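Local coordinates for protein 2-methyl-3-hydroxypyridine-5-carboxylic acid oxygenase (Mesorhizobium loti, PDB 3ALJ) that probably catalyses the FAD-dependent, ring-opening oxygenation of 2-methyl-3-hydroxypyridine-5-carboxylic acid, a vitamin B6 degradation intermediate, at residues E129-L139 and S160-F168; D171-L182 and A265-K274. One frame throughout, in Å; residues are numbered along the deposited sequence.

Contact 1 of 2, residues E129-L139 and S160-F168. With FAD (flavin-adenine dinucleotide), chain B.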
loop_
_atom_site.group_PDB
_atom_site.type_symbol
_atom_site.label_atom_id
_atom_site.label_comp_id
_atom_site.label_asym_id
_atom_site.label_seq_id
_atom_site.Cartn_x
_atom_site.Cartn_y
_atom_site.Cartn_z
ATOM N N GLU A 129 17.213 7.051 -11.301
ATOM C CA GLU A 129 15.845 7.518 -11.646
ATOM C C GLU A 129 15.517 7.311 -13.067
ATOM O O GLU A 129 16.290 7.769 -13.974
ATOM C CB GLU A 129 15.708 9.054 -11.308
ATOM C CG GLU A 129 14.302 9.631 -11.690
ATOM C CD GLU A 129 14.205 11.110 -11.567
ATOM O OE1 GLU A 129 15.266 11.787 -11.479
ATOM O OE2 GLU A 129 13.080 11.595 -11.580
ATOM N N ALA A 130 14.406 6.695 -13.395
ATOM C CA ALA A 130 13.912 6.572 -14.780
ATOM C C ALA A 130 13.215 7.862 -15.119
ATOM O O ALA A 130 12.321 8.350 -14.435
ATOM C CB ALA A 130 12.861 5.434 -14.949
ATOM N N VAL A 131 13.701 8.548 -16.198
ATOM C CA VAL A 131 13.091 9.873 -16.545
ATOM C C VAL A 131 12.322 9.748 -17.850
ATOM O O VAL A 131 11.382 10.574 -18.073
ATOM C CB VAL A 131 14.131 11.032 -16.608
ATOM C CG1 VAL A 131 14.827 11.193 -15.290
ATOM C CG2 VAL A 131 15.086 10.772 -17.697
ATOM N N ALA A 132 12.609 8.735 -18.657
ATOM C CA ALA A 132 11.823 8.548 -19.857
ATOM C C ALA A 132 11.741 7.127 -20.244
ATOM O O ALA A 132 12.647 6.312 -19.918
ATOM C CB ALA A 132 12.365 9.453 -21.020
ATOM N N ALA A 133 10.685 6.734 -20.923
ATOM C CA ALA A 133 10.580 5.340 -21.399
ATOM C C ALA A 133 10.032 5.333 -22.823
ATOM O O ALA A 133 9.255 6.228 -23.175
ATOM C CB ALA A 133 9.590 4.472 -20.473
ATOM N N ASP A 134 10.348 4.267 -23.564
ATOM C CA ASP A 134 9.868 4.211 -24.948
ATOM C C ASP A 134 9.188 2.843 -25.031
ATOM O O ASP A 134 9.813 1.831 -24.632
ATOM C CB ASP A 134 11.085 4.262 -25.886
ATOM C CG ASP A 134 10.705 4.358 -27.334
ATOM O OD1 ASP A 134 9.761 3.690 -27.808
ATOM O OD2 ASP A 134 11.313 5.141 -28.079
ATOM N N PRO A 135 7.937 2.797 -25.523
ATOM C CA PRO A 135 7.251 1.511 -25.754
ATOM C C PRO A 135 7.991 0.460 -26.564
ATOM O O PRO A 135 7.711 -0.723 -26.464
ATOM C CB PRO A 135 6.030 1.901 -26.561
ATOM C CG PRO A 135 5.672 3.296 -26.114
ATOM C CD PRO A 135 7.041 3.951 -25.768
ATOM N N VAL A 136 9.010 0.866 -27.331
ATOM C CA VAL A 136 9.727 -0.210 -28.045
ATOM C C VAL A 136 10.685 -0.963 -27.171
ATOM O O VAL A 136 11.290 -1.966 -27.584
ATOM C CB VAL A 136 10.507 0.201 -29.344
ATOM C CG1 VAL A 136 9.668 1.061 -30.209
ATOM C CG2 VAL A 136 11.903 0.779 -29.013
ATOM N N GLY A 137 10.805 -0.567 -25.864
ATOM C CA GLY A 137 11.617 -1.302 -24.892
ATOM C C GLY A 137 12.902 -0.576 -24.510
ATOM O O GLY A 137 14.002 -1.143 -24.432
ATOM N N ARG A 138 12.769 0.727 -24.239
ATOM C CA ARG A 138 13.933 1.520 -23.820
ATOM C C ARG A 138 13.568 2.392 -22.607
ATOM O O ARG A 138 12.432 2.826 -22.414
ATOM C CB ARG A 138 14.472 2.422 -24.965
ATOM C CG ARG A 138 15.106 1.531 -26.084
ATOM C CD ARG A 138 16.175 2.260 -26.912
ATOM N NE ARG A 138 15.593 3.441 -27.523
ATOM C CZ ARG A 138 15.131 3.468 -28.773
ATOM N NH1 ARG A 138 15.213 2.379 -29.567
ATOM N NH2 ARG A 138 14.591 4.597 -29.236
ATOM N N LEU A 139 14.522 2.499 -21.699
ATOM C CA LEU A 139 14.333 3.253 -20.466
ATOM C C LEU A 139 15.538 4.192 -20.364
ATOM O O LEU A 139 16.687 3.695 -20.413
ATOM C CB LEU A 139 14.378 2.268 -19.268
ATOM C CG LEU A 139 14.041 2.852 -17.924
ATOM C CD1 LEU A 139 12.581 3.305 -17.976
ATOM C CD2 LEU A 139 14.209 1.825 -16.754
ATOM N N SER A 160 4.830 8.893 -11.553
ATOM C CA SER A 160 5.597 8.108 -12.557
ATOM C C SER A 160 5.994 8.912 -13.805
ATOM O O SER A 160 5.126 9.452 -14.559
ATOM C CB SER A 160 4.611 7.021 -13.087
ATOM O OG SER A 160 5.171 6.290 -14.117
ATOM N N LYS A 161 7.291 8.908 -13.991
ATOM C CA LYS A 161 7.862 9.472 -15.217
ATOM C C LYS A 161 7.872 8.498 -16.341
ATOM O O LYS A 161 7.868 8.913 -17.518
ATOM C CB LYS A 161 9.300 10.034 -14.929
ATOM C CG LYS A 161 9.251 11.400 -14.159
ATOM C CD LYS A 161 10.697 11.924 -13.898
ATOM C CE LYS A 161 10.574 13.196 -13.109
ATOM N NZ LYS A 161 11.979 13.703 -13.038
ATOM N N VAL A 162 7.900 7.184 -16.056
ATOM C CA VAL A 162 7.684 6.251 -17.111
ATOM C C VAL A 162 6.311 6.539 -17.761
ATOM O O VAL A 162 6.206 6.600 -19.011
ATOM C CB VAL A 162 7.814 4.789 -16.560
ATOM C CG1 VAL A 162 7.322 3.721 -17.593
ATOM C CG2 VAL A 162 9.261 4.513 -16.028
ATOM N N ARG A 163 5.251 6.730 -16.958
ATOM C CA ARG A 163 3.970 7.053 -17.486
ATOM C C ARG A 163 3.949 8.419 -18.176
ATOM O O ARG A 163 3.541 8.482 -19.357
ATOM C CB ARG A 163 3.023 7.141 -16.288
ATOM C CG ARG A 163 1.564 7.552 -16.675
ATOM C CD ARG A 163 0.758 7.876 -15.445
ATOM N NE ARG A 163 1.290 9.037 -14.740
ATOM C CZ ARG A 163 1.305 9.229 -13.445
ATOM N NH1 ARG A 163 0.855 8.353 -12.572
ATOM N NH2 ARG A 163 1.775 10.396 -13.014
ATOM N N ASP A 164 4.480 9.441 -17.505
ATOM C CA ASP A 164 4.231 10.768 -18.100
ATOM C C ASP A 164 5.171 11.060 -19.259
ATOM O O ASP A 164 4.806 11.942 -20.096
ATOM C CB ASP A 164 4.326 11.790 -17.008
ATOM C CG ASP A 164 3.058 11.721 -16.046
ATOM O OD1 ASP A 164 2.015 11.178 -16.480
ATOM O OD2 ASP A 164 3.163 12.266 -14.967
ATOM N N SER A 165 6.304 10.388 -19.350
ATOM C CA SER A 165 7.140 10.607 -20.611
ATOM C C SER A 165 6.512 10.065 -21.811
ATOM O O SER A 165 6.683 10.641 -22.917
ATOM C CB SER A 165 8.520 9.939 -20.448
ATOM O OG SER A 165 8.418 8.519 -20.303
ATOM N N ILE A 166 5.707 9.030 -21.702
ATOM C CA ILE A 166 4.993 8.447 -22.818
ATOM C C ILE A 166 3.685 9.180 -23.041
ATOM O O ILE A 166 3.300 9.408 -24.244
ATOM C CB ILE A 166 4.743 6.916 -22.532
ATOM C CG1 ILE A 166 6.060 6.215 -22.543
ATOM C CG2 ILE A 166 3.700 6.295 -23.538
ATOM C CD1 ILE A 166 6.031 4.759 -22.041
ATOM N N GLY A 167 2.955 9.524 -21.976
ATOM C CA GLY A 167 1.717 10.230 -22.147
ATOM C C GLY A 167 0.566 9.300 -22.040
ATOM O O GLY A 167 0.286 8.537 -23.006
ATOM N N PHE A 168 -0.056 9.249 -20.845
ATOM C CA PHE A 168 -1.288 8.469 -20.720
ATOM C C PHE A 168 -2.390 9.328 -20.243
ATOM O O PHE A 168 -2.226 10.196 -19.305
ATOM C CB PHE A 168 -1.063 7.393 -19.579
ATOM C CG PHE A 168 -0.309 6.234 -20.001
ATOM C CD1 PHE A 168 1.092 6.354 -20.130
ATOM C CD2 PHE A 168 -0.944 4.980 -20.247
ATOM C CE1 PHE A 168 1.896 5.180 -20.499
ATOM C CE2 PHE A 168 -0.193 3.834 -20.604
ATOM C CZ PHE A 168 1.242 3.917 -20.778
HETATM P PA FAD B . 5.480 3.690 -4.033
HETATM O O1A FAD B . 5.321 2.914 -2.762
HETATM O O2A FAD B . 5.214 5.081 -4.046
HETATM O O5B FAD B . 6.968 3.418 -4.518
HETATM C C5B FAD B . 7.495 4.054 -5.729
HETATM C C4B FAD B . 8.990 3.977 -5.498
HETATM O O4B FAD B . 9.505 4.532 -6.757
HETATM C C3B FAD B . 9.521 4.868 -4.437
HETATM O O3B FAD B . 10.506 4.189 -3.631
HETATM C C2B FAD B . 10.071 6.108 -5.232
HETATM O O2B FAD B . 11.167 6.767 -4.575
HETATM C C1B FAD B . 10.604 5.495 -6.485
HETATM N N9A FAD B . 10.525 6.337 -7.635
HETATM C C8A FAD B . 9.641 7.351 -7.928
HETATM N N7A FAD B . 9.854 7.851 -9.154
HETATM C C5A FAD B . 10.925 7.139 -9.672
HETATM C C6A FAD B . 11.536 7.141 -10.923
HETATM N N6A FAD B . 11.144 8.034 -11.893
HETATM N N1A FAD B . 12.536 6.275 -11.102
HETATM C C2A FAD B . 12.958 5.435 -10.150
HETATM N N3A FAD B . 12.381 5.349 -8.917
HETATM C C4A FAD B . 11.339 6.204 -8.725
HETATM N N1 FAD B . -2.057 0.248 0.968
HETATM C C2 FAD B . -2.295 -0.919 1.538
HETATM O O2 FAD B . -2.245 -1.997 0.924
HETATM N N3 FAD B . -2.640 -0.975 2.888
HETATM C C4 FAD B . -2.700 0.175 3.676
HETATM O O4 FAD B . -2.867 0.051 4.947
HETATM C C4X FAD B . -2.464 1.383 3.045
HETATM N N5 FAD B . -2.627 2.608 3.780
HETATM C C5X FAD B . -2.457 3.812 3.122
HETATM C C6 FAD B . -2.711 5.028 3.780
HETATM C C7 FAD B . -2.480 6.225 3.152
HETATM C C7M FAD B . -2.755 7.550 3.919
HETATM C C8 FAD B . -2.064 6.256 1.838
HETATM C C8M FAD B . -1.829 7.584 1.081
HETATM C C9 FAD B . -1.812 5.053 1.165
HETATM C C9A FAD B . -2.052 3.805 1.793
HETATM N N10 FAD B . -1.841 2.533 1.101
HETATM C C10 FAD B . -2.096 1.369 1.722
HETATM C "C1'" FAD B . -1.417 2.561 -0.379
HETATM C "C2'" FAD B . 0.081 2.302 -0.472
HETATM O "O2'" FAD B . 0.782 3.283 0.321
HETATM C "C3'" FAD B . 0.543 2.515 -1.925
HETATM O "O3'" FAD B . -0.557 2.062 -2.800
HETATM C "C4'" FAD B . 1.721 1.720 -2.313
HETATM O "O4'" FAD B . 2.830 2.183 -1.491
HETATM C "C5'" FAD B . 2.113 1.956 -3.734
HETATM O "O5'" FAD B . 3.271 1.178 -4.022
HETATM P P FAD B . 4.049 1.523 -5.354
HETATM O O1P FAD B . 5.212 0.625 -5.359
HETATM O O2P FAD B . 3.143 1.556 -6.546
HETATM O O3P FAD B . 4.517 3.059 -5.164
#
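Val162 of helix 161-166 is the main bump of this contact: its CG2 branch enters a shallow hollow between Ala130 CB, 3.9 Å away, and Leu139 CD1, while CG1 rests on Ala133 CB at 3.7 Å. The small alanines let the helix sit close, its axis 6.3 Å from that of strand 130-134 and crossing at -54°. One turn on, Ile166 fills the next hollow; its CG1 lies against Ala133 O, and CD1 meets Pro135 CD tip to tip at 3.9 Å. Between these two knobs Ser165 holds the strand by a polar bond. With chi1 at 63°, its OG donates to Lys161 O of the preceding turn and still accepts from Ala133 N at 3.0 Å. At the N-terminal end of the helix, the extended Lys161 chain runs past Ala130 O and brings NZ 2.8 Å from Glu129 OE2, a salt bridge on the syn side but 34° out of the carboxylate plane. Glu129 CG lies over the face of the FAD adenine beside C6A and N6A. An alanine in place of Glu129 would probably leave the Lys161 ammonium without its carboxylate mate and uncover that part of the adenine face. Ala130 reads the N1A/N6A edge of the base through its backbone: N donates to FAD N1A at 3.0 Å and O accepts from N6A at 2.8 Å, a backbone pair that matches the donor and acceptor of the adenine edge. Strand 130-134 is an outer strand of a three-stranded antiparallel sheet, bulged where Val131 and Ala132 both face Thr140; Val162 also packs on strands 13-17 and 283-285, so the helix bridges this small sheet and the nucleotide-binding one.

Contact 2 of 2, residues D171-L182 and A265-K274. With FAD (flavin-adenine dinucleotide), chain B.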
loop_
_atom_site.group_PDB
_atom_site.type_symbol
_atom_site.label_atom_id
_atom_site.label_comp_id
_atom_site.label_asym_id
_atom_site.label_seq_id
_atom_site.Cartn_x
_atom_site.Cartn_y
_atom_site.Cartn_z
ATOM N N ASP A 171 -6.795 10.938 -14.959
ATOM C CA ASP A 171 -7.194 11.926 -13.932
ATOM C C ASP A 171 -6.383 11.705 -12.653
ATOM O O ASP A 171 -6.314 10.524 -12.198
ATOM C CB ASP A 171 -8.682 11.879 -13.581
ATOM C CG ASP A 171 -9.563 12.400 -14.720
ATOM O OD1 ASP A 171 -9.331 13.542 -15.265
ATOM O OD2 ASP A 171 -10.539 11.674 -15.063
ATOM N N ARG A 172 -5.723 12.745 -12.219
ATOM C CA ARG A 172 -4.893 12.671 -10.995
ATOM C C ARG A 172 -5.486 13.688 -10.068
ATOM O O ARG A 172 -5.875 14.812 -10.457
ATOM C CB ARG A 172 -3.451 12.869 -11.438
ATOM C CG ARG A 172 -2.398 12.815 -10.338
ATOM C CD ARG A 172 -0.956 12.708 -10.946
ATOM N NE ARG A 172 -0.138 12.808 -9.826
ATOM C CZ ARG A 172 1.115 13.090 -9.901
ATOM N NH1 ARG A 172 1.609 13.350 -11.173
ATOM N NH2 ARG A 172 1.863 13.218 -8.862
ATOM N N TRP A 173 -5.585 13.352 -8.790
ATOM C CA TRP A 173 -6.169 14.247 -7.815
ATOM C C TRP A 173 -5.357 14.190 -6.548
ATOM O O TRP A 173 -5.135 13.083 -6.046
ATOM C CB TRP A 173 -7.603 13.833 -7.500
ATOM C CG TRP A 173 -8.255 14.749 -6.479
ATOM C CD1 TRP A 173 -8.488 16.113 -6.636
ATOM C CD2 TRP A 173 -8.668 14.399 -5.204
ATOM N NE1 TRP A 173 -9.023 16.611 -5.498
ATOM C CE2 TRP A 173 -9.182 15.597 -4.587
ATOM C CE3 TRP A 173 -8.682 13.200 -4.480
ATOM C CZ2 TRP A 173 -9.784 15.586 -3.314
ATOM C CZ3 TRP A 173 -9.237 13.227 -3.153
ATOM C CH2 TRP A 173 -9.765 14.458 -2.623
ATOM N N VAL A 174 -5.032 15.334 -5.968
ATOM C CA VAL A 174 -4.414 15.368 -4.640
ATOM C C VAL A 174 -5.346 16.085 -3.737
ATOM O O VAL A 174 -5.735 17.242 -4.018
ATOM C CB VAL A 174 -3.089 16.124 -4.675
ATOM C CG1 VAL A 174 -2.403 16.043 -3.290
ATOM C CG2 VAL A 174 -2.133 15.530 -5.814
ATOM N N SER A 175 -5.665 15.442 -2.585
ATOM C CA SER A 175 -6.540 16.058 -1.609
ATOM C C SER A 175 -5.894 17.212 -0.839
ATOM O O SER A 175 -4.656 17.287 -0.727
ATOM C CB SER A 175 -6.954 15.003 -0.575
ATOM O OG SER A 175 -8.082 15.489 0.119
ATOM N N LYS A 176 -6.753 18.094 -0.331
ATOM C CA LYS A 176 -6.285 19.033 0.731
ATOM C C LYS A 176 -6.227 18.330 2.073
ATOM O O LYS A 176 -5.373 18.687 2.924
ATOM C CB LYS A 176 -7.269 20.208 0.849
ATOM C CG LYS A 176 -7.390 21.153 -0.407
ATOM C CD LYS A 176 -6.108 21.452 -1.134
ATOM C CE LYS A 176 -6.259 22.735 -2.029
ATOM N NZ LYS A 176 -4.897 23.290 -2.479
ATOM N N ASP A 177 -7.129 17.361 2.302
ATOM C CA ASP A 177 -7.051 16.640 3.583
ATOM C C ASP A 177 -6.115 15.428 3.516
ATOM O O ASP A 177 -5.588 14.999 2.498
ATOM C CB ASP A 177 -8.470 16.189 3.989
ATOM C CG ASP A 177 -9.398 17.352 4.278
ATOM O OD1 ASP A 177 -9.011 18.419 4.857
ATOM O OD2 ASP A 177 -10.610 17.171 3.998
ATOM N N GLY A 178 -5.714 15.078 4.757
ATOM C CA GLY A 178 -4.744 13.970 4.933
ATOM C C GLY A 178 -4.674 13.571 6.413
ATOM O O GLY A 178 -5.680 13.636 7.144
ATOM N N LEU A 179 -3.538 13.040 6.811
ATOM C CA LEU A 179 -3.455 12.492 8.141
ATOM C C LEU A 179 -2.033 12.312 8.475
ATOM O O LEU A 179 -1.089 12.538 7.655
ATOM C CB LEU A 179 -4.088 11.086 8.083
ATOM C CG LEU A 179 -3.304 9.926 7.417
ATOM C CD1 LEU A 179 -4.022 8.618 7.873
ATOM C CD2 LEU A 179 -3.052 10.050 5.967
ATOM N N ILE A 180 -1.856 11.982 9.717
ATOM C CA ILE A 180 -0.505 11.906 10.339
ATOM C C ILE A 180 -0.327 10.470 10.746
ATOM O O ILE A 180 -1.031 9.977 11.661
ATOM C CB ILE A 180 -0.421 12.847 11.562
ATOM C CG1 ILE A 180 -0.704 14.265 11.118
ATOM C CG2 ILE A 180 1.016 12.687 12.137
ATOM C CD1 ILE A 180 -1.121 15.196 12.362
ATOM N N ARG A 181 0.620 9.711 10.122
ATOM C CA ARG A 181 0.840 8.293 10.436
ATOM C C ARG A 181 2.187 8.152 11.157
ATOM O O ARG A 181 3.198 8.695 10.710
ATOM C CB ARG A 181 0.862 7.531 9.109
ATOM C CG ARG A 181 -0.467 7.419 8.363
ATOM C CD ARG A 181 -0.283 6.732 7.064
ATOM N NE ARG A 181 0.360 7.650 6.127
ATOM C CZ ARG A 181 0.785 7.274 4.936
ATOM N NH1 ARG A 181 0.581 6.054 4.483
ATOM N NH2 ARG A 181 1.364 8.201 4.161
ATOM N N LEU A 182 2.147 7.437 12.277
ATOM C CA LEU A 182 3.340 7.350 13.115
ATOM C C LEU A 182 3.419 5.954 13.733
ATOM O O LEU A 182 2.428 5.229 13.892
ATOM C CB LEU A 182 3.243 8.310 14.327
ATOM C CG LEU A 182 2.809 9.712 14.013
ATOM C CD1 LEU A 182 2.466 10.601 15.174
ATOM C CD2 LEU A 182 3.954 10.407 13.332
ATOM N N ALA A 265 7.193 13.706 11.972
ATOM C CA ALA A 265 5.785 13.594 11.584
ATOM C C ALA A 265 5.368 14.487 10.440
ATOM O O ALA A 265 5.697 15.660 10.389
ATOM C CB ALA A 265 4.897 13.938 12.850
ATOM N N ARG A 266 4.559 13.903 9.529
ATOM C CA ARG A 266 4.088 14.710 8.416
ATOM C C ARG A 266 2.529 14.582 8.364
ATOM O O ARG A 266 2.010 13.481 8.661
ATOM C CB ARG A 266 4.620 14.188 7.087
ATOM C CG ARG A 266 6.153 14.496 6.913
ATOM C CD ARG A 266 6.586 14.046 5.405
ATOM N NE ARG A 266 6.030 12.722 5.134
ATOM C CZ ARG A 266 6.506 11.574 5.642
ATOM N NH1 ARG A 266 7.669 11.598 6.312
ATOM N NH2 ARG A 266 5.850 10.410 5.449
ATOM N N TYR A 267 1.911 15.628 7.847
ATOM C CA TYR A 267 0.474 15.575 7.446
ATOM C C TYR A 267 0.431 15.227 5.962
ATOM O O TYR A 267 0.526 16.200 5.104
ATOM C CB TYR A 267 -0.196 16.907 7.791
ATOM C CG TYR A 267 -1.688 16.938 7.562
ATOM C CD1 TYR A 267 -2.233 17.472 6.379
ATOM C CD2 TYR A 267 -2.551 16.451 8.517
ATOM C CE1 TYR A 267 -3.583 17.483 6.134
ATOM C CE2 TYR A 267 -3.917 16.451 8.328
ATOM C CZ TYR A 267 -4.463 17.009 7.159
ATOM O OH TYR A 267 -5.815 17.066 6.907
ATOM N N ASP A 268 0.332 13.972 5.626
ATOM C CA ASP A 268 0.418 13.467 4.206
ATOM C C ASP A 268 -0.999 13.476 3.619
ATOM O O ASP A 268 -1.957 13.216 4.287
ATOM C CB ASP A 268 0.957 12.042 4.117
ATOM C CG ASP A 268 2.429 11.944 4.526
ATOM O OD1 ASP A 268 3.172 12.867 4.132
ATOM O OD2 ASP A 268 2.710 10.901 5.157
ATOM N N LYS A 269 -1.106 13.823 2.360
ATOM C CA LYS A 269 -2.368 13.985 1.656
ATOM C C LYS A 269 -2.684 12.763 0.889
ATOM O O LYS A 269 -1.805 11.962 0.513
ATOM C CB LYS A 269 -2.271 15.142 0.604
ATOM C CG LYS A 269 -1.660 16.325 1.138
ATOM C CD LYS A 269 -2.402 16.879 2.286
ATOM C CE LYS A 269 -1.772 18.281 2.579
ATOM N NZ LYS A 269 -0.364 18.105 3.217
ATOM N N TYR A 270 -3.984 12.591 0.732
ATOM C CA TYR A 270 -4.466 11.540 -0.135
ATOM C C TYR A 270 -4.304 11.847 -1.603
ATOM O O TYR A 270 -4.264 13.011 -2.019
ATOM C CB TYR A 270 -5.963 11.247 0.125
ATOM C CG TYR A 270 -6.283 11.043 1.594
ATOM C CD1 TYR A 270 -7.011 11.929 2.331
ATOM C CD2 TYR A 270 -5.780 9.895 2.210
ATOM C CE1 TYR A 270 -7.276 11.702 3.671
ATOM C CE2 TYR A 270 -6.031 9.611 3.535
ATOM C CZ TYR A 270 -6.791 10.498 4.247
ATOM O OH TYR A 270 -7.099 10.226 5.615
ATOM N N GLU A 271 -4.125 10.808 -2.402
ATOM C CA GLU A 271 -3.901 11.093 -3.835
ATOM C C GLU A 271 -4.303 9.937 -4.658
ATOM O O GLU A 271 -4.069 8.750 -4.324
ATOM C CB GLU A 271 -2.457 11.444 -4.079
ATOM C CG GLU A 271 -2.112 11.699 -5.566
ATOM C CD GLU A 271 -0.670 12.315 -5.751
ATOM O OE1 GLU A 271 0.075 12.427 -4.746
ATOM O OE2 GLU A 271 -0.381 12.616 -6.947
ATOM N N THR A 272 -4.937 10.241 -5.796
ATOM C CA THR A 272 -5.397 9.174 -6.659
ATOM C C THR A 272 -5.025 9.332 -8.067
ATOM O O THR A 272 -4.752 10.488 -8.544
ATOM C CB THR A 272 -6.979 9.041 -6.593
ATOM O OG1 THR A 272 -7.590 10.267 -7.082
ATOM C CG2 THR A 272 -7.474 8.828 -5.162
ATOM N N THR A 273 -4.935 8.237 -8.804
ATOM C CA THR A 273 -4.654 8.223 -10.305
ATOM C C THR A 273 -5.544 7.200 -10.935
ATOM O O THR A 273 -5.765 6.098 -10.413
ATOM C CB THR A 273 -3.135 7.899 -10.692
ATOM O OG1 THR A 273 -2.762 6.643 -10.067
ATOM C CG2 THR A 273 -2.211 8.913 -10.066
ATOM N N LYS A 274 -6.046 7.576 -12.117
ATOM C CA LYS A 274 -6.818 6.593 -12.889
ATOM C C LYS A 274 -6.481 6.839 -14.384
ATOM O O LYS A 274 -6.458 8.037 -14.759
ATOM C CB LYS A 274 -8.363 6.677 -12.710
ATOM C CG LYS A 274 -9.074 5.440 -13.394
ATOM C CD LYS A 274 -10.530 5.497 -12.933
ATOM C CE LYS A 274 -11.205 4.322 -13.613
ATOM N NZ LYS A 274 -12.678 4.338 -13.047
HETATM P PA FAD B . 5.480 3.690 -4.033
HETATM O O1A FAD B . 5.321 2.914 -2.762
HETATM O O2A FAD B . 5.214 5.081 -4.046
HETATM O O5B FAD B . 6.968 3.418 -4.518
HETATM C C5B FAD B . 7.495 4.054 -5.729
HETATM C C4B FAD B . 8.990 3.977 -5.498
HETATM O O4B FAD B . 9.505 4.532 -6.757
HETATM C C3B FAD B . 9.521 4.868 -4.437
HETATM O O3B FAD B . 10.506 4.189 -3.631
HETATM C C2B FAD B . 10.071 6.108 -5.232
HETATM O O2B FAD B . 11.167 6.767 -4.575
HETATM C C1B FAD B . 10.604 5.495 -6.485
HETATM N N9A FAD B . 10.525 6.337 -7.635
HETATM C C8A FAD B . 9.641 7.351 -7.928
HETATM N N7A FAD B . 9.854 7.851 -9.154
HETATM C C5A FAD B . 10.925 7.139 -9.672
HETATM C C6A FAD B . 11.536 7.141 -10.923
HETATM N N6A FAD B . 11.144 8.034 -11.893
HETATM N N1A FAD B . 12.536 6.275 -11.102
HETATM C C2A FAD B . 12.958 5.435 -10.150
HETATM N N3A FAD B . 12.381 5.349 -8.917
HETATM C C4A FAD B . 11.339 6.204 -8.725
HETATM N N1 FAD B . -2.057 0.248 0.968
HETATM C C2 FAD B . -2.295 -0.919 1.538
HETATM O O2 FAD B . -2.245 -1.997 0.924
HETATM N N3 FAD B . -2.640 -0.975 2.888
HETATM C C4 FAD B . -2.700 0.175 3.676
HETATM O O4 FAD B . -2.867 0.051 4.947
HETATM C C4X FAD B . -2.464 1.383 3.045
HETATM N N5 FAD B . -2.627 2.608 3.780
HETATM C C5X FAD B . -2.457 3.812 3.122
HETATM C C6 FAD B . -2.711 5.028 3.780
HETATM C C7 FAD B . -2.480 6.225 3.152
HETATM C C7M FAD B . -2.755 7.550 3.919
HETATM C C8 FAD B . -2.064 6.256 1.838
HETATM C C8M FAD B . -1.829 7.584 1.081
HETATM C C9 FAD B . -1.812 5.053 1.165
HETATM C C9A FAD B . -2.052 3.805 1.793
HETATM N N10 FAD B . -1.841 2.533 1.101
HETATM C C10 FAD B . -2.096 1.369 1.722
HETATM C "C1'" FAD B . -1.417 2.561 -0.379
HETATM C "C2'" FAD B . 0.081 2.302 -0.472
HETATM O "O2'" FAD B . 0.782 3.283 0.321
HETATM C "C3'" FAD B . 0.543 2.515 -1.925
HETATM O "O3'" FAD B . -0.557 2.062 -2.800
HETATM C "C4'" FAD B . 1.721 1.720 -2.313
HETATM O "O4'" FAD B . 2.830 2.183 -1.491
HETATM C "C5'" FAD B . 2.113 1.956 -3.734
HETATM O "O5'" FAD B . 3.271 1.178 -4.022
HETATM P P FAD B . 4.049 1.523 -5.354
HETATM O O1P FAD B . 5.212 0.625 -5.359
HETATM O O2P FAD B . 3.143 1.556 -6.546
HETATM O O3P FAD B . 4.517 3.059 -5.164
HETATM O O HOH W 1 -7.932 10.291 -9.857
HETATM O O HOH W 2 0.849 10.424 7.174
HETATM O O HOH W 3 3.806 11.038 9.309
#
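Asp268 OD2 is gripped by two arginines and a water. Arg181 NH2 approaches at 3.2 Å from above the carboxylate plane, whereas Arg266 NH2 uses the syn lone pair and Arg266 NE takes OD1, a side-on pair. The water, 2.8 Å from OD2, also binds Leu179 O and Arg181 NE. These bonds probably fix the rotation of the Arg181 guanidinium, which lays one face over the flavin's dimethylbenzene end, with NH1 3.3 Å from FAD C7. Leu179 CD2 and the Tyr270 ring also approach the C7M methyl, so the two strands together wall this end of the isoalloxazine. At the other end of the antiparallel pairing, Arg172 NE and NH2 both clasp Glu271 OE2, guanidinium and carboxylate nearly coplanar (9°); NE lies 2.9 Å from OE2. Val174 CG2 sits over the face of that carboxylate, 3.5 Å from Glu271 CD. Between the two ends the register slips by two residues, a beta bulge, and the chain turns a corner at Lys176. Gly178 lies over the Tyr267 ring, its CA 4.2 Å from the centroid in an off-centre CH-pi contact; a CB here would clash with Asp268 O. Tyr267 OH takes a weak bond from Gly178 N and is also bonded to Ala228 O. Strand 267-275 edges the seven-stranded sheet; strand 170-185 sits between it and strand 221-228, while Lys274 touches helix 321-349.

In the fold
Contact 1 and contact 2 hold opposite ends of one FAD molecule, their centres about 24 Å apart: the first meets the adenine, the second the dimethylbenzene end of the flavin. Contact 1 lies about 23 Å from the centre of the chain and contact 2 about 13 Å. They follow in series, helix 161-166 followed after a short turn by strand 170-185, and meet where Arg163 NH1 packs on Thr273 CG2 at 4.0 Å. There Arg163 NH2 and Arg172 NH1 are 3.5 Å apart; these like charges are probably eased by Asp164 and Glu271, each paired with one arginine. This short connection thus runs from the helix beside the adenine-binding strand to the sheet that lines the flavin.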